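Local coordinates for probable transcriptional regulator (Pseudomonas aeruginosa PAO1, PDB 2GEN), which probably acts as a TetR-family transcriptional regulator that binds regulatory DNA through a helix-turn-helix motif and assembles as a dimer, at residues D151-A154 against S155-G159; F129-I132 against H133-A137. All coordinates share one frame; numbering follows the deposited sequence.

Contact 1 of 2, residues D151-A154 against S155-G159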
# COMPACT_ATOMS: atom_id res chain seq x y z
N ASP A 151 -10.31 4.43 -12.21
CA ASP A 151 -9.59 3.75 -11.11
C ASP A 151 -8.14 3.46 -11.45
O ASP A 151 -7.28 3.54 -10.54
CB ASP A 151 -10.21 2.42 -10.69
CG ASP A 151 -11.61 2.55 -10.15
OD1 ASP A 151 -11.87 3.40 -9.26
OD2 ASP A 151 -12.45 1.75 -10.60
N CYS A 152 -7.86 3.12 -12.71
CA CYS A 152 -6.48 2.92 -13.19
C CYS A 152 -5.69 4.22 -13.13
O CYS A 152 -4.58 4.27 -12.55
CB CYS A 152 -6.46 2.45 -14.62
SG CYS A 152 -7.05 0.81 -14.75
N PHE A 153 -6.25 5.27 -13.73
CA PHE A 153 -5.67 6.62 -13.63
C PHE A 153 -5.32 6.96 -12.16
O PHE A 153 -4.19 7.40 -11.91
CB PHE A 153 -6.61 7.67 -14.25
CG PHE A 153 -6.06 9.07 -14.28
CD1 PHE A 153 -5.64 9.63 -15.49
CD2 PHE A 153 -6.01 9.85 -13.13
CE1 PHE A 153 -5.16 10.92 -15.58
CE2 PHE A 153 -5.55 11.20 -13.22
CZ PHE A 153 -5.08 11.72 -14.46
N ALA A 154 -6.24 6.76 -11.23
CA ALA A 154 -5.99 7.10 -9.81
C ALA A 154 -4.74 6.39 -9.27
O ALA A 154 -3.85 7.02 -8.68
CB ALA A 154 -7.21 6.77 -8.94
N SER A 155 -4.69 5.08 -9.52
CA SER A 155 -3.54 4.24 -9.06
C SER A 155 -2.26 4.51 -9.81
O SER A 155 -1.17 4.40 -9.18
CB SER A 155 -3.87 2.74 -9.17
OG SER A 155 -4.76 2.40 -8.12
N VAL A 156 -2.31 4.82 -11.11
CA VAL A 156 -1.06 5.24 -11.76
C VAL A 156 -0.55 6.55 -11.21
O VAL A 156 0.65 6.64 -10.89
CB VAL A 156 -0.85 5.03 -13.34
CG1 VAL A 156 -1.76 3.99 -14.02
CG2 VAL A 156 -0.34 6.18 -14.12
N VAL A 157 -1.44 7.51 -10.99
CA VAL A 157 -0.94 8.83 -10.51
C VAL A 157 -0.35 8.76 -9.10
O VAL A 157 0.77 9.31 -8.87
CB VAL A 157 -2.06 9.91 -10.60
CG1 VAL A 157 -1.60 11.24 -9.89
CG2 VAL A 157 -2.36 10.17 -12.05
N ILE A 158 -1.05 8.10 -8.19
CA ILE A 158 -0.64 8.09 -6.75
C ILE A 158 0.06 6.82 -6.27
O ILE A 158 0.64 6.81 -5.15
CB ILE A 158 -1.84 8.48 -5.80
CG1 ILE A 158 -1.35 9.08 -4.47
CG2 ILE A 158 -2.75 7.32 -5.56
CD1 ILE A 158 -0.63 10.41 -4.68
N GLY A 159 -0.02 5.72 -7.04
CA GLY A 159 0.53 4.44 -6.58
C GLY A 159 2.04 4.53 -6.26
O GLY A 159 2.43 4.07 -5.20
O HOH W 1 -7.46 3.05 -7.63
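Val157 lays its CG2 methyl over one face of the Phe153 ring one turn earlier in helix 150-169, a CH-pi contact with CG2 4.0 Å from the ring centroid and 29° off the normal. CE2 of Phe153 is nearest, 3.6 Å from Val157 CG2. With CG anti to the backbone N (chi1 -176°), the Phe153 ring lies alongside Val157, whose CG2 is the branch beside its own backbone N. Both side chains also meet Val192 of helix 181-192, while Arg140 adds a cation-pi contact to the ring.

Backbone hydrogen bonds are of the i to i+4 kind. Val156 N to Cys152 O is the shortest of the four across the segments at 2.7 Å, and Ser155 N to Asp151 O the longest at 3.2 Å.

That carbonyl has a second donor: a water bonded to Asp151 O at 3.0 Å also donates to Ser155 OG at 2.8 Å. The hydroxyl is further bonded to Asp163 of the second subunit, and Asp151 OD2 accepts from the backbone N of Arg174 there. The turn joins an apolar cluster inside the subunit, around Phe153 and Val157, to polar groups that bond the second subunit directly, the water bridging within one chain.

Contact 2 of 2, residues F129-I132 against H133-A137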
# COMPACT_ATOMS: atom_id res chain seq x y z
N PHE A 129 -13.37 11.76 -3.60
CA PHE A 129 -13.33 11.20 -4.96
C PHE A 129 -14.09 12.11 -5.91
O PHE A 129 -13.68 12.35 -7.03
CB PHE A 129 -13.96 9.79 -5.00
CG PHE A 129 -14.52 9.42 -6.35
CD1 PHE A 129 -13.70 8.87 -7.32
CD2 PHE A 129 -15.86 9.67 -6.66
CE1 PHE A 129 -14.19 8.57 -8.58
CE2 PHE A 129 -16.37 9.37 -7.92
CZ PHE A 129 -15.51 8.80 -8.88
N ALA A 130 -15.22 12.61 -5.45
CA ALA A 130 -16.04 13.43 -6.33
C ALA A 130 -15.36 14.72 -6.74
O ALA A 130 -15.47 15.15 -7.90
CB ALA A 130 -17.39 13.69 -5.70
N ARG A 131 -14.62 15.32 -5.81
CA ARG A 131 -13.91 16.56 -6.10
C ARG A 131 -12.77 16.29 -7.10
O ARG A 131 -12.53 17.08 -8.02
CB ARG A 131 -13.38 17.14 -4.78
CG ARG A 131 -12.55 18.40 -4.96
CD ARG A 131 -13.42 19.53 -5.53
NE ARG A 131 -12.76 20.81 -5.90
CZ ARG A 131 -12.39 21.10 -7.14
NH1 ARG A 131 -12.53 20.18 -8.10
NH2 ARG A 131 -11.84 22.29 -7.43
N ILE A 132 -12.04 15.21 -6.90
CA ILE A 132 -10.96 14.86 -7.82
C ILE A 132 -11.53 14.54 -9.21
O ILE A 132 -11.04 15.05 -10.25
CB ILE A 132 -10.14 13.69 -7.29
CG1 ILE A 132 -9.42 14.10 -5.99
CG2 ILE A 132 -9.13 13.22 -8.34
CD1 ILE A 132 -8.73 12.88 -5.34
N HIS A 133 -12.61 13.76 -9.25
CA HIS A 133 -13.25 13.46 -10.54
C HIS A 133 -13.68 14.73 -11.26
O HIS A 133 -13.42 14.90 -12.45
CB HIS A 133 -14.41 12.47 -10.37
CG HIS A 133 -14.92 11.92 -11.67
ND1 HIS A 133 -15.81 12.62 -12.47
CD2 HIS A 133 -14.67 10.76 -12.31
CE1 HIS A 133 -16.07 11.91 -13.55
NE2 HIS A 133 -15.38 10.77 -13.49
N ALA A 134 -14.27 15.69 -10.52
CA ALA A 134 -14.66 16.98 -11.13
C ALA A 134 -13.48 17.77 -11.63
O ALA A 134 -13.55 18.36 -12.70
CB ALA A 134 -15.51 17.80 -10.15
N ALA A 135 -12.35 17.72 -10.89
CA ALA A 135 -11.15 18.45 -11.31
C ALA A 135 -10.50 17.92 -12.59
O ALA A 135 -9.81 18.63 -13.30
CB ALA A 135 -10.11 18.45 -10.18
N LEU A 136 -10.67 16.61 -12.83
CA LEU A 136 -9.99 15.98 -13.95
C LEU A 136 -10.84 15.94 -15.19
O LEU A 136 -10.32 15.74 -16.28
CB LEU A 136 -9.61 14.54 -13.55
CG LEU A 136 -8.54 14.44 -12.46
CD1 LEU A 136 -8.43 13.04 -11.92
CD2 LEU A 136 -7.18 14.95 -13.00
N ALA A 137 -12.16 16.08 -15.02
CA ALA A 137 -13.09 15.69 -16.08
C ALA A 137 -12.96 16.54 -17.37
O ALA A 137 -13.05 15.97 -18.52
CB ALA A 137 -14.55 15.71 -15.57
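Phe129 O accepts from His133 N at 2.8 Å, and the same i to i+4 pattern carries on through Ala134, Ala135 and Leu136, although the N-H...O angle falls to 136° at Leu136 N. This is alpha-helix, less regular at Leu136, whose N also bonds His133 O, and it is part of helix 118-141 in the all-helical TetR-family fold.

On one side the aromatic pair Phe129 and His133 extend the same way. Their ring planes meet at 43° with centroids 5.7 Å apart, an oblique arrangement, and the CB of His133 lies over one face of the phenyl ring toward its rim. With CG anti to the backbone N in both, the two rings lie alongside one another. The imidazole NE2 makes a weak hydrogen bond to Asp150, at the start of the next helix, and Phe129 packs on Arg174 of the second subunit.

The Ile132-Leu136 pair is aliphatic: CG2 of Ile132 meets CD1 of Leu136 at 3.7 Å. Ile132 also rests on Leu70 and Phe74 of helix 51-76, which joins this part of helix 118-141 to its neighbour.

Arg131 bends at chi2 (65°) and runs forward along its helix, over the next turn. Its NE forms a salt bridge with Glu71 of helix 51-76. NH1 of Arg131 lies 3.6 Å from CB of Ala135, which approaches the guanidinium obliquely.

How the contacts relate
Contact 2 precedes contact 1 along the chain, on helices 118-141 and 150-169, which are consecutive. Their centres are about 13 Å apart, and they meet directly: CE2 of Phe153 in contact 1 packs against CD1 of Leu136 in contact 2 at 3.7 Å. CE2 is also the ring atom closest to Val157, so the same ring atom of Phe153 lies near both Val157 and Leu136. The burial differs, contact 1 being largely enclosed and contact 2 lying at the surface, yet both reach the second subunit, where Arg174 is a partner of Asp151 and of Phe129. Neither contact includes any residue of the predicted helix-turn-helix at residues 29-48.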